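Local coordinates for protein peptidoglycan glycosyltransferase (PDB 5UY7) that belongs to the penicillin-binding proteins and carries a domain of the penicillin-binding protein and beta-lactamase superfamily, at residues Q424-T427 with P428-R432; F266-G269 with S270-P274; L279-L283 with H284-P288; A451-G455 with Y456-G460. All blocks are in the same frame, centred on the assembly; numbering follows the deposited sequence.

Interaction 1. Residues Q424-T427 with P428-R432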
ATOM      1  N   GLN A 424      15.585   6.446  -5.683  1.00 19.25           N
ATOM      2  CA  GLN A 424      15.530   6.840  -4.281  1.00 18.37           C
ATOM      3  C   GLN A 424      14.336   7.760  -4.074  1.00 18.74           C
ATOM      4  O   GLN A 424      14.321   8.892  -4.571  1.00 23.23           O
ATOM      5  CB  GLN A 424      16.818   7.529  -3.853  1.00 19.49           C
ATOM      6  CG  GLN A 424      16.991   7.517  -2.339  1.00 19.75           C
ATOM      7  CD  GLN A 424      17.368   6.135  -1.829  1.00 19.84           C
ATOM      8  OE1 GLN A 424      18.114   5.404  -2.490  1.00 24.60           O
ATOM      9  NE2 GLN A 424      16.865   5.773  -0.646  1.00 19.13           N
ATOM     10  N   VAL A 425      13.340   7.272  -3.347  1.00 15.88           N
ATOM     11  CA  VAL A 425      12.099   8.000  -3.093  1.00 17.74           C
ATOM     12  C   VAL A 425      12.139   8.709  -1.749  1.00 17.44           C
ATOM     13  O   VAL A 425      11.764   9.878  -1.642  1.00 19.38           O
ATOM     14  CB  VAL A 425      10.901   7.035  -3.173  1.00 19.71           C
ATOM     15  CG1 VAL A 425       9.626   7.756  -2.764  1.00 19.89           C
ATOM     16  CG2 VAL A 425      10.783   6.500  -4.588  1.00 19.24           C
ATOM     17  N   PHE A 426      12.601   8.010  -0.713  1.00 16.13           N
ATOM     18  CA  PHE A 426      12.756   8.547   0.633  1.00 15.28           C
ATOM     19  C   PHE A 426      14.130   8.140   1.154  1.00 14.99           C
ATOM     20  O   PHE A 426      14.790   7.265   0.589  1.00 16.25           O
ATOM     21  CB  PHE A 426      11.657   8.014   1.578  1.00 15.72           C
ATOM     22  CG  PHE A 426      10.257   8.207   1.058  1.00 15.52           C
ATOM     23  CD1 PHE A 426       9.757   9.480   0.841  1.00 18.55           C
ATOM     24  CD2 PHE A 426       9.434   7.122   0.812  1.00 18.07           C
ATOM     25  CE1 PHE A 426       8.464   9.664   0.358  1.00 18.42           C
ATOM     26  CE2 PHE A 426       8.135   7.296   0.330  1.00 18.16           C
ATOM     27  CZ  PHE A 426       7.652   8.567   0.100  1.00 17.69           C
ATOM     28  N   THR A 427      14.580   8.774   2.239  1.00 16.42           N
ATOM     29  CA  THR A 427      15.803   8.315   2.877  1.00 16.73           C
ATOM     30  C   THR A 427      15.541   7.014   3.630  1.00 17.53           C
ATOM     31  O   THR A 427      14.394   6.685   3.945  1.00 18.30           O
ATOM     32  CB  THR A 427      16.344   9.352   3.858  1.00 19.96           C
ATOM     33  OG1 THR A 427      15.375   9.562   4.895  1.00 20.47           O
ATOM     34  CG2 THR A 427      16.646  10.667   3.155  1.00 20.18           C
ATOM     35  N   PRO A 428      16.593   6.241   3.909  1.00 16.73           N
ATOM     36  CA  PRO A 428      16.399   5.025   4.717  1.00 16.92           C
ATOM     37  C   PRO A 428      15.789   5.311   6.076  1.00 15.80           C
ATOM     38  O   PRO A 428      14.997   4.508   6.579  1.00 18.43           O
ATOM     39  CB  PRO A 428      17.824   4.464   4.843  1.00 20.67           C
ATOM     40  CG  PRO A 428      18.544   4.984   3.634  1.00 21.75           C
ATOM     41  CD  PRO A 428      17.955   6.333   3.340  1.00 18.36           C
ATOM     42  N   THR A 429      16.150   6.440   6.692  1.00 18.37           N
ATOM     43  CA  THR A 429      15.592   6.773   8.003  1.00 18.55           C
ATOM     44  C   THR A 429      14.081   6.918   7.926  1.00 17.75           C
ATOM     45  O   THR A 429      13.339   6.345   8.739  1.00 18.85           O
ATOM     46  CB  THR A 429      16.228   8.056   8.523  1.00 23.20           C
ATOM     47  OG1 THR A 429      17.614   7.813   8.799  1.00 28.53           O
ATOM     48  CG2 THR A 429      15.523   8.522   9.790  1.00 26.55           C
ATOM     49  N   THR A 430      13.600   7.661   6.929  1.00 16.06           N
ATOM     50  CA  THR A 430      12.157   7.789   6.738  1.00 15.95           C
ATOM     51  C   THR A 430      11.506   6.433   6.533  1.00 13.29           C
ATOM     52  O   THR A 430      10.482   6.125   7.152  1.00 15.41           O
ATOM     53  CB  THR A 430      11.867   8.697   5.548  1.00 15.55           C
ATOM     54  OG1 THR A 430      12.305  10.012   5.868  1.00 18.02           O
ATOM     55  CG2 THR A 430      10.359   8.716   5.219  1.00 15.35           C
ATOM     56  N   ALA A 431      12.085   5.606   5.658  1.00 13.95           N
ATOM     57  CA  ALA A 431      11.466   4.317   5.358  1.00 12.67           C
ATOM     58  C   ALA A 431      11.385   3.452   6.606  1.00 15.85           C
ATOM     59  O   ALA A 431      10.357   2.809   6.856  1.00 14.63           O
ATOM     60  CB  ALA A 431      12.242   3.596   4.250  1.00 15.39           C
ATOM     61  N   ARG A 432      12.441   3.462   7.421  1.00 15.81           N
ATOM     62  CA  ARG A 432      12.436   2.672   8.654  1.00 13.67           C
ATOM     63  C   ARG A 432      11.374   3.177   9.620  1.00 16.75           C
ATOM     64  O   ARG A 432      10.648   2.379  10.231  1.00 17.20           O
ATOM     65  CB  ARG A 432      13.820   2.714   9.304  1.00 17.66           C
TER
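Thr427 hands the chain over to the helix that opens at Pro428. Its carbonyl O takes the N-H of Ala431 at 3.1 Å, nearly straight (165° at the hydrogen) and in the carbonyl plane, closing the first turn; Arg432 N then bonds to Pro428 O, continuing the helix. Pro428 suits the first helical place because it has no N-H to satisfy, and its ring CD sits tightly against Thr427 CB at 3.5 Å.

The side chains divide into a polar and an apolar group. With chi1 at 62°, Thr427 OG1 lies between its own backbone N and carbonyl carbon and leans over the new turn, where it comes within 3.3 Å of Thr430 OG1, the two side chains meeting at about a right angle. Asp282 OD1, at the end of helix 273-282, is hydrogen-bonded to both Thr430 OG1 and Thr427 N. The methyl CG2 of Thr430 instead touches Phe426 CB at 3.9 Å and approaches the ring obliquely, while Val425 CG1 covers one ring face. The Phe426 side chain also packs on Phe275 and Ser278 of helix 273-282 and on Met344. Before the turn, Gln424 bends back on itself at chi2 (74°) to give NE2 to Phe426 O at 2.8 Å, with that oxygen close to the amide plane. A threonine at the N-cap followed by a proline in the first turn is a common helix N-terminus.

Interaction 2. Residues F266-G269 with S270-P274. With SO4 (sulfate ion), chain B.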
ATOM      1  N   PHE A 266      -8.220   2.371  -9.811  1.00 23.60           N
ATOM      2  CA  PHE A 266      -9.163   2.702  -8.753  1.00 26.53           C
ATOM      3  C   PHE A 266      -8.511   3.716  -7.831  1.00 22.07           C
ATOM      4  O   PHE A 266      -7.291   3.904  -7.846  1.00 21.97           O
ATOM      5  CB  PHE A 266      -9.579   1.460  -7.958  1.00 24.12           C
ATOM      6  CG  PHE A 266      -8.417   0.638  -7.466  1.00 23.19           C
ATOM      7  CD1 PHE A 266      -7.869  -0.358  -8.268  1.00 23.76           C
ATOM      8  CD2 PHE A 266      -7.879   0.845  -6.201  1.00 22.03           C
ATOM      9  CE1 PHE A 266      -6.800  -1.120  -7.817  1.00 23.35           C
ATOM     10  CE2 PHE A 266      -6.813   0.077  -5.748  1.00 23.18           C
ATOM     11  CZ  PHE A 266      -6.275  -0.901  -6.566  1.00 22.10           C
ATOM     12  N   GLU A 267      -9.336   4.365  -7.020  1.00 21.38           N
ATOM     13  CA  GLU A 267      -8.792   5.279  -6.024  1.00 19.63           C
ATOM     14  C   GLU A 267      -8.178   4.479  -4.879  1.00 20.97           C
ATOM     15  O   GLU A 267      -8.844   3.607  -4.309  1.00 21.98           O
ATOM     16  CB  GLU A 267      -9.873   6.222  -5.504  1.00 24.00           C
ATOM     17  CG  GLU A 267     -10.432   7.159  -6.580  1.00 26.50           C
ATOM     18  CD  GLU A 267     -11.488   8.098  -6.040  1.00 30.18           C
ATOM     19  OE1 GLU A 267     -12.611   7.637  -5.748  1.00 36.57           O
ATOM     20  OE2 GLU A 267     -11.189   9.297  -5.896  1.00 33.05           O
ATOM     21  N   PRO A 268      -6.921   4.740  -4.524  1.00 18.71           N
ATOM     22  CA  PRO A 268      -6.243   3.901  -3.527  1.00 18.94           C
ATOM     23  C   PRO A 268      -6.735   4.096  -2.101  1.00 19.76           C
ATOM     24  O   PRO A 268      -6.496   3.217  -1.261  1.00 19.13           O
ATOM     25  CB  PRO A 268      -4.774   4.326  -3.659  1.00 18.51           C
ATOM     26  CG  PRO A 268      -4.855   5.743  -4.227  1.00 16.78           C
ATOM     27  CD  PRO A 268      -6.023   5.721  -5.155  1.00 19.31           C
ATOM     28  N   GLY A 269      -7.350   5.230  -1.781  1.00 20.01           N
ATOM     29  CA  GLY A 269      -7.842   5.424  -0.425  1.00 19.26           C
ATOM     30  C   GLY A 269      -6.736   5.380   0.614  1.00 18.60           C
ATOM     31  O   GLY A 269      -5.612   5.841   0.384  1.00 18.17           O
ATOM     32  N   SER A 270      -7.041   4.761   1.761  1.00 16.29           N
ATOM     33  CA  SER A 270      -6.141   4.812   2.916  1.00 16.82           C
ATOM     34  C   SER A 270      -4.767   4.218   2.639  1.00 19.29           C
ATOM     35  O   SER A 270      -3.830   4.475   3.404  1.00 16.72           O
ATOM     36  CB  SER A 270      -6.771   4.094   4.110  1.00 17.26           C
ATOM     37  OG  SER A 270      -7.958   4.753   4.512  1.00 18.74           O
ATOM     38  N   ILE A 271      -4.615   3.440   1.565  1.00 15.50           N
ATOM     39  CA  ILE A 271      -3.306   2.899   1.205  1.00 14.10           C
ATOM     40  C   ILE A 271      -2.295   4.003   0.932  1.00 15.58           C
ATOM     41  O   ILE A 271      -1.081   3.773   1.037  1.00 15.61           O
ATOM     42  CB  ILE A 271      -3.491   1.945   0.002  1.00 15.55           C
ATOM     43  CG1 ILE A 271      -4.269   0.709   0.462  1.00 15.87           C
ATOM     44  CG2 ILE A 271      -2.159   1.553  -0.623  1.00 17.67           C
ATOM     45  CD1 ILE A 271      -4.856  -0.112  -0.694  1.00 17.40           C
ATOM     46  N   MET A 272      -2.759   5.214   0.625  1.00 15.37           N
ATOM     47  CA  MET A 272      -1.824   6.307   0.384  1.00 15.23           C
ATOM     48  C   MET A 272      -1.359   7.002   1.654  1.00 16.91           C
ATOM     49  O   MET A 272      -0.399   7.775   1.582  1.00 16.27           O
ATOM     50  CB  MET A 272      -2.439   7.361  -0.532  1.00 17.17           C
ATOM     51  CG  MET A 272      -2.717   6.871  -1.938  1.00 18.67           C
ATOM     52  SD  MET A 272      -1.299   6.118  -2.758  1.00 20.31           S
ATOM     53  CE  MET A 272      -0.190   7.528  -2.827  1.00 22.74           C
ATOM     54  N   LYS A 273      -2.023   6.782   2.791  1.00 14.21           N
ATOM     55  CA  LYS A 273      -1.670   7.541   3.989  1.00 13.74           C
ATOM     56  C   LYS A 273      -0.205   7.366   4.378  1.00 14.06           C
ATOM     57  O   LYS A 273       0.421   8.366   4.786  1.00 15.08           O
ATOM     58  CB  LYS A 273      -2.621   7.163   5.136  1.00 14.19           C
ATOM     59  CG  LYS A 273      -4.033   7.682   4.899  1.00 13.37           C
ATOM     60  CD  LYS A 273      -5.093   7.056   5.825  1.00 16.79           C
ATOM     61  CE  LYS A 273      -6.428   7.722   5.561  1.00 16.26           C
ATOM     62  NZ  LYS A 273      -7.620   6.998   6.153  1.00 18.60           N
ATOM     63  N   PRO A 274       0.409   6.184   4.255  1.00 14.27           N
ATOM     64  CA  PRO A 274       1.840   6.082   4.576  1.00 13.66           C
ATOM     65  C   PRO A 274       2.728   6.937   3.693  1.00 14.87           C
ATOM     66  O   PRO A 274       3.813   7.319   4.142  1.00 15.69           O
ATOM     67  CB  PRO A 274       2.134   4.591   4.385  1.00 13.77           C
ATOM     68  CG  PRO A 274       0.836   3.946   4.697  1.00 13.83           C
ATOM     69  CD  PRO A 274      -0.183   4.838   4.082  1.00 14.60           C
TER
HETATM   70  S   SO4 B 701     -10.287   1.778   4.956  1.00 36.53           S
HETATM   71  O1  SO4 B 701      -9.717   0.578   4.334  1.00 39.48           O
HETATM   72  O2  SO4 B 701      -9.999   1.777   6.385  1.00 40.28           O
HETATM   73  O3  SO4 B 701     -11.732   1.761   4.746  1.00 46.73           O
HETATM   74  O4  SO4 B 701      -9.759   3.007   4.375  1.00 36.34           O
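Gly269 O and Met272 N meet at 2.9 Å in an almost straight hydrogen bond, one turn of the 3-10 segment that leads into helix 273-282. The sequence from Ser270 to Lys273 fits the SxxK motif of penicillin-binding proteins, placed as in that family at the start of a buried helix.

The backbone bonds continue on both sides of that turn. Ile271 N reaches back to Pro268 O at 3.4 Å, a weak bond, and Lys273 N donates to Ser270 O at 3.0 Å. Gly269 has a positive phi of 61°, a conformation that suits glycine and redirects the chain into the turn.

Apolar packing lies along Pro268. In Met272, chi1 (-66°) sets CG beside the backbone N and against Pro268 CG at 3.3 Å, tighter than usual for two carbons; the bend at chi2 keeps SD 3.9 Å from the same Pro268 CG. The side chain of Ile271 lies by Pro268 O, and Leu393 of helix 390-401 covers both Pro268 and Ile271.

Polar contacts gather at the end of Ser270. Lys273 NZ, which is also bonded to Asn326 OD1 and Ser324 O, donates to Ser270 OG at 2.8 Å. Ser270 OG in turn donates to O4 of a sulfate ion, probably from the crystallisation liquor and also held by Ser462 OG, at 2.5 Å, a length so short that it should be read with caution.

Interaction 3. Residues L279-L283 with H284-P288. With SO4 (sulfate ion), chain C.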
ATOM      1  N   LEU A 279       6.486  11.420   3.088  1.00 13.36           N
ATOM      2  CA  LEU A 279       7.023  12.642   2.499  1.00 13.62           C
ATOM      3  C   LEU A 279       7.213  13.731   3.548  1.00 16.37           C
ATOM      4  O   LEU A 279       8.240  14.416   3.552  1.00 16.93           O
ATOM      5  CB  LEU A 279       6.108  13.136   1.373  1.00 15.83           C
ATOM      6  CG  LEU A 279       6.623  14.369   0.629  1.00 17.15           C
ATOM      7  CD1 LEU A 279       7.967  14.102  -0.047  1.00 18.64           C
ATOM      8  CD2 LEU A 279       5.574  14.828  -0.380  1.00 18.08           C
ATOM      9  N   ALA A 280       6.242  13.906   4.454  1.00 15.18           N
ATOM     10  CA  ALA A 280       6.388  14.940   5.480  1.00 14.64           C
ATOM     11  C   ALA A 280       7.569  14.652   6.403  1.00 17.28           C
ATOM     12  O   ALA A 280       8.275  15.577   6.830  1.00 18.28           O
ATOM     13  CB  ALA A 280       5.090  15.066   6.281  1.00 15.85           C
ATOM     14  N   LEU A 281       7.800  13.379   6.730  1.00 15.20           N
ATOM     15  CA  LEU A 281       9.013  13.024   7.469  1.00 16.93           C
ATOM     16  C   LEU A 281      10.263  13.349   6.660  1.00 18.27           C
ATOM     17  O   LEU A 281      11.220  13.945   7.177  1.00 19.67           O
ATOM     18  CB  LEU A 281       8.998  11.531   7.821  1.00 14.93           C
ATOM     19  CG  LEU A 281       7.904  11.099   8.797  1.00 16.11           C
ATOM     20  CD1 LEU A 281       7.835   9.572   8.849  1.00 16.86           C
ATOM     21  CD2 LEU A 281       8.225  11.663  10.183  1.00 17.51           C
ATOM     22  N   ASP A 282      10.274  12.954   5.382  1.00 15.21           N
ATOM     23  CA  ASP A 282      11.458  13.120   4.551  1.00 16.71           C
ATOM     24  C   ASP A 282      11.798  14.591   4.349  1.00 21.49           C
ATOM     25  O   ASP A 282      12.977  14.959   4.262  1.00 23.01           O
ATOM     26  CB  ASP A 282      11.236  12.432   3.203  1.00 18.68           C
ATOM     27  CG  ASP A 282      12.463  11.697   2.706  1.00 22.30           C
ATOM     28  OD1 ASP A 282      13.082  10.956   3.504  1.00 19.79           O
ATOM     29  OD2 ASP A 282      12.799  11.862   1.518  1.00 23.33           O
ATOM     30  N   LEU A 283      10.778  15.445   4.252  1.00 19.34           N
ATOM     31  CA  LEU A 283      10.983  16.882   4.109  1.00 20.08           C
ATOM     32  C   LEU A 283      11.247  17.569   5.438  1.00 22.99           C
ATOM     33  O   LEU A 283      11.422  18.794   5.456  1.00 24.53           O
ATOM     34  CB  LEU A 283       9.767  17.519   3.426  1.00 19.15           C
ATOM     35  CG  LEU A 283       9.567  17.068   1.980  1.00 21.29           C
ATOM     36  CD1 LEU A 283       8.281  17.629   1.383  1.00 22.68           C
ATOM     37  CD2 LEU A 283      10.773  17.499   1.156  1.00 26.03           C
ATOM     38  N   HIS A 284      11.286  16.811   6.538  1.00 20.04           N
ATOM     39  CA  HIS A 284      11.527  17.328   7.883  1.00 22.68           C
ATOM     40  C   HIS A 284      10.408  18.250   8.359  1.00 24.01           C
ATOM     41  O   HIS A 284      10.620  19.066   9.260  1.00 27.54           O
ATOM     42  CB  HIS A 284      12.887  18.043   7.968  1.00 23.15           C
ATOM     43  CG  HIS A 284      14.015  17.255   7.370  1.00 30.20           C
ATOM     44  ND1 HIS A 284      14.421  16.038   7.875  1.00 39.03           N
ATOM     45  CD2 HIS A 284      14.814  17.506   6.305  1.00 43.32           C
ATOM     46  CE1 HIS A 284      15.426  15.575   7.151  1.00 40.06           C
ATOM     47  NE2 HIS A 284      15.683  16.446   6.192  1.00 41.43           N
ATOM     48  N   ARG A 285       9.205  18.129   7.781  1.00 18.95           N
ATOM     49  CA  ARG A 285       8.078  18.943   8.238  1.00 17.32           C
ATOM     50  C   ARG A 285       7.520  18.441   9.565  1.00 18.23           C
ATOM     51  O   ARG A 285       7.034  19.238  10.379  1.00 22.11           O
ATOM     52  CB  ARG A 285       6.963  18.958   7.186  1.00 18.79           C
ATOM     53  CG  ARG A 285       7.400  19.447   5.813  1.00 20.49           C
ATOM     54  CD  ARG A 285       7.684  20.957   5.783  1.00 21.86           C
ATOM     55  NE  ARG A 285       8.646  21.236   4.720  1.00 22.73           N
ATOM     56  CZ  ARG A 285       8.322  21.300   3.433  1.00 25.33           C
ATOM     57  NH1 ARG A 285       7.057  21.162   3.066  1.00 21.32           N
ATOM     58  NH2 ARG A 285       9.257  21.497   2.515  1.00 25.69           N
ATOM     59  N   VAL A 286       7.558  17.131   9.782  1.00 19.50           N
ATOM     60  CA  VAL A 286       7.123  16.512  11.025  1.00 17.41           C
ATOM     61  C   VAL A 286       8.144  15.447  11.390  1.00 20.22           C
ATOM     62  O   VAL A 286       8.986  15.054  10.579  1.00 18.34           O
ATOM     63  CB  VAL A 286       5.723  15.865  10.929  1.00 16.89           C
ATOM     64  CG1 VAL A 286       4.682  16.867  10.452  1.00 20.32           C
ATOM     65  CG2 VAL A 286       5.754  14.660   9.990  1.00 17.79           C
ATOM     66  N   THR A 287       8.039  14.965  12.623  1.00 20.81           N
ATOM     67  CA  THR A 287       8.792  13.811  13.099  1.00 20.30           C
ATOM     68  C   THR A 287       7.784  12.765  13.550  1.00 17.92           C
ATOM     69  O   THR A 287       6.591  13.080  13.672  1.00 19.19           O
ATOM     70  CB  THR A 287       9.703  14.198  14.257  1.00 23.94           C
ATOM     71  OG1 THR A 287       8.887  14.631  15.354  1.00 24.96           O
ATOM     72  CG2 THR A 287      10.662  15.296  13.833  1.00 26.45           C
ATOM     73  N   PRO A 288       8.202  11.528  13.835  1.00 17.61           N
ATOM     74  CA  PRO A 288       7.207  10.522  14.236  1.00 16.55           C
ATOM     75  C   PRO A 288       6.423  10.891  15.482  1.00 17.72           C
ATOM     76  O   PRO A 288       5.271  10.459  15.626  1.00 18.81           O
ATOM     77  CB  PRO A 288       8.057   9.263  14.456  1.00 18.04           C
ATOM     78  CG  PRO A 288       9.235   9.452  13.544  1.00 18.76           C
ATOM     79  CD  PRO A 288       9.532  10.924  13.618  1.00 23.17           C
TER
HETATM   80  S   SO4 C 702      10.729  12.910  17.724  1.00 42.89           S
HETATM   81  O1  SO4 C 702      12.084  12.925  17.182  1.00 54.08           O
HETATM   82  O2  SO4 C 702      10.745  12.427  19.104  1.00 44.71           O
HETATM   83  O3  SO4 C 702       9.902  12.013  16.918  1.00 46.74           O
HETATM   84  O4  SO4 C 702      10.181  14.265  17.692  1.00 47.07           O
HETATM   85  O   HOH W   1      11.431  13.930  10.059  1.00 23.49           O
HETATM   86  O   HOH W   2      11.926  20.925   3.614  1.00 37.32           O
HETATM   87  O   HOH W   3      10.813  21.561   6.843  1.00 42.95           O
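Arg285 doubles back over Leu283 because its CG stands beside the backbone N (chi1 -57°) and its chain bends again at chi2 (-71°). One face of the guanidinium thereby comes to lie over Leu283 CB, 3.9 Å from the plane and offset toward the rim. Its outer nitrogens have partners elsewhere: NH2 forms a salt bridge with Glu340 and NH1 bonds to Thr335 O. Two waters tie the group to Leu283 O, one through NH2 and the other, lying at the edge of the guanidinium, through NE, which probably restrain its rotation further.

The backbone here forms a Schellman motif closing helix 273-282. His284 takes a positive phi of 65°, which turns Arg285 N back to Ala280 O at 2.9 Å; His284 N bonds to Leu281 O, also at 2.9 Å. Val286 N adds a weak bond to Ala280 O, already bonded to Arg285 N. The His284 ring is carried back across the helix end, with Asp282 O lying 3.6 Å over the centre of one face.

After the turn the chain runs beside the last helical residues. Val286 CG2 rests on Ala280 CB at 3.8 Å and on Leu281 CD2 at 3.9 Å, and the same Leu281 methyl meets Pro288 CD at 3.7 Å. A water donates to both Leu281 O and Val286 O. Further along, Thr287 OG1 donates to O4 of a sulfate ion that is also bonded to Asn289 N.

Interaction 4. Residues A451-G455 with Y456-G460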
ATOM      1  N   ALA A 451      -5.195  -8.410   9.336  1.00 17.66           N
ATOM      2  CA  ALA A 451      -4.039  -8.579   8.465  1.00 14.77           C
ATOM      3  C   ALA A 451      -2.809  -9.062   9.213  1.00 17.05           C
ATOM      4  O   ALA A 451      -1.773  -9.302   8.586  1.00 17.97           O
ATOM      5  CB  ALA A 451      -3.724  -7.269   7.740  1.00 16.79           C
ATOM      6  N   ALA A 452      -2.890  -9.198  10.532  1.00 16.64           N
ATOM      7  CA  ALA A 452      -1.789  -9.763  11.293  1.00 17.97           C
ATOM      8  C   ALA A 452      -1.480 -11.177  10.813  1.00 16.35           C
ATOM      9  O   ALA A 452      -2.365 -11.909  10.362  1.00 18.46           O
ATOM     10  CB  ALA A 452      -2.130  -9.797  12.779  1.00 18.23           C
ATOM     11  N   VAL A 453      -0.211 -11.556  10.944  1.00 15.75           N
ATOM     12  CA  VAL A 453       0.293 -12.868  10.534  1.00 15.07           C
ATOM     13  C   VAL A 453       0.882 -13.563  11.753  1.00 18.22           C
ATOM     14  O   VAL A 453       1.959 -13.168  12.227  1.00 17.89           O
ATOM     15  CB  VAL A 453       1.348 -12.730   9.420  1.00 15.03           C
ATOM     16  CG1 VAL A 453       1.959 -14.086   9.086  1.00 16.77           C
ATOM     17  CG2 VAL A 453       0.759 -12.064   8.187  1.00 16.91           C
ATOM     18  N   PRO A 454       0.226 -14.588  12.293  1.00 19.97           N
ATOM     19  CA  PRO A 454       0.764 -15.269  13.479  1.00 20.86           C
ATOM     20  C   PRO A 454       2.200 -15.722  13.256  1.00 19.65           C
ATOM     21  O   PRO A 454       2.519 -16.383  12.258  1.00 22.66           O
ATOM     22  CB  PRO A 454      -0.189 -16.457  13.660  1.00 25.02           C
ATOM     23  CG  PRO A 454      -1.489 -15.972  13.048  1.00 26.70           C
ATOM     24  CD  PRO A 454      -1.077 -15.131  11.870  1.00 22.44           C
ATOM     25  N   GLY A 455       3.078 -15.326  14.181  1.00 20.52           N
ATOM     26  CA  GLY A 455       4.474 -15.706  14.132  1.00 22.26           C
ATOM     27  C   GLY A 455       5.404 -14.721  13.449  1.00 20.01           C
ATOM     28  O   GLY A 455       6.627 -14.899  13.532  1.00 19.56           O
ATOM     29  N   TYR A 456       4.879 -13.704  12.773  1.00 17.17           N
ATOM     30  CA  TYR A 456       5.725 -12.804  11.995  1.00 17.81           C
ATOM     31  C   TYR A 456       5.323 -11.360  12.221  1.00 19.02           C
ATOM     32  O   TYR A 456       4.138 -11.025  12.161  1.00 21.29           O
ATOM     33  CB  TYR A 456       5.632 -13.116  10.497  1.00 16.52           C
ATOM     34  CG  TYR A 456       6.189 -14.465  10.148  1.00 17.72           C
ATOM     35  CD1 TYR A 456       7.546 -14.626   9.896  1.00 21.00           C
ATOM     36  CD2 TYR A 456       5.372 -15.588  10.101  1.00 18.95           C
ATOM     37  CE1 TYR A 456       8.067 -15.853   9.588  1.00 17.68           C
ATOM     38  CE2 TYR A 456       5.888 -16.838   9.797  1.00 22.13           C
ATOM     39  CZ  TYR A 456       7.240 -16.961   9.537  1.00 23.61           C
ATOM     40  OH  TYR A 456       7.765 -18.192   9.225  1.00 26.84           O
ATOM     41  N   ARG A 457       6.317 -10.502  12.427  1.00 15.49           N
ATOM     42  CA  ARG A 457       6.069  -9.072  12.364  1.00 13.87           C
ATOM     43  C   ARG A 457       5.801  -8.657  10.928  1.00 13.99           C
ATOM     44  O   ARG A 457       6.626  -8.912  10.046  1.00 16.53           O
ATOM     45  CB  ARG A 457       7.270  -8.311  12.913  1.00 14.37           C
ATOM     46  CG  ARG A 457       7.484  -8.566  14.398  1.00 17.55           C
ATOM     47  CD  ARG A 457       8.813  -8.006  14.851  1.00 19.06           C
ATOM     48  NE  ARG A 457       8.949  -6.591  14.509  1.00 16.39           N
ATOM     49  CZ  ARG A 457      10.077  -5.908  14.678  1.00 14.48           C
ATOM     50  NH1 ARG A 457      11.144  -6.504  15.188  1.00 19.21           N
ATOM     51  NH2 ARG A 457      10.134  -4.623  14.320  1.00 17.85           N
ATOM     52  N   VAL A 458       4.653  -8.015  10.694  1.00 13.13           N
ATOM     53  CA  VAL A 458       4.270  -7.536   9.369  1.00 13.12           C
ATOM     54  C   VAL A 458       3.678  -6.140   9.512  1.00 14.20           C
ATOM     55  O   VAL A 458       3.396  -5.667  10.614  1.00 16.12           O
ATOM     56  CB  VAL A 458       3.263  -8.470   8.663  1.00 17.25           C
ATOM     57  CG1 VAL A 458       3.792  -9.907   8.609  1.00 16.90           C
ATOM     58  CG2 VAL A 458       1.889  -8.388   9.342  1.00 16.42           C
ATOM     59  N   GLY A 459       3.483  -5.476   8.375  1.00 14.69           N
ATOM     60  CA  GLY A 459       2.787  -4.201   8.392  1.00 13.35           C
ATOM     61  C   GLY A 459       2.265  -3.896   7.010  1.00 14.26           C
ATOM     62  O   GLY A 459       2.757  -4.428   6.010  1.00 15.87           O
ATOM     63  N   GLY A 460       1.263  -3.027   6.963  1.00 13.85           N
ATOM     64  CA  GLY A 460       0.665  -2.658   5.694  1.00 14.80           C
ATOM     65  C   GLY A 460      -0.547  -1.776   5.921  1.00 15.33           C
ATOM     66  O   GLY A 460      -0.808  -1.328   7.040  1.00 18.32           O
TER
HETATM   67  O   HOH W   4       1.613 -10.118  12.630  1.00 19.06           O
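Val453 and Tyr456 stand at the two ends of a type II beta turn, joined by the bond from Tyr456 N to Val453 O at 3.0 Å (162° at the hydrogen). Gly455, with phi at 94°, fills the third position, which glycine favours in this turn type. The tight part is apolar. Val453 divides its two methyls: CG1, anti to the backbone N (chi1 175°), meets Tyr456 CD2 at 3.9 Å, while CG2 packs on Val458 CG1 at 3.7 Å, the valines crossing at about a right angle. Gly455 O sits over one face of the Tyr456 ring, whose OH is bonded to Val529 O. Val442 of helix 428-442 and Ala485 of strand 477-485 also pack on Val458, whose CG2 comes 3.8 Å from Ala451 O, a buried carbonyl with no partner in the model.

Elsewhere water joins the arms: one molecule accepts from Val453 N at 2.9 Å and donates to Tyr456 O at 2.7 Å. Pro454 is exposed at the corner. Arg457 leaves the backbone away from the other arm, and its guanidinium forms salt bridges with Glu439 and a sulfate ion. Within the two arms, one direct backbone bond, a water bridge and methyl packing join the turn, which probably pays a desolvation cost at Ala451.

All four contacts lie within one domain as local turns, in the chain order interaction 2, 3, 1, 4. Interactions 2 and 3 occupy the start and the end of the same helix, 273-282, with centres about 19 Å apart. Interaction 1 opens helix 428-442 beside the far end of that helix and touches interaction 3, the only pair that does, their centres about 11 Å apart. Interaction 4 leads into strand 459-466, an outer strand of the five-stranded antiparallel sheet; that strand carries Lys461, in a segment resembling the K(T/S)G motif, next to Ser270. Interaction 2 therefore sits at the probable active site, while the others form helix ends and a strand entry about 19 to 20 Å away, centre to centre.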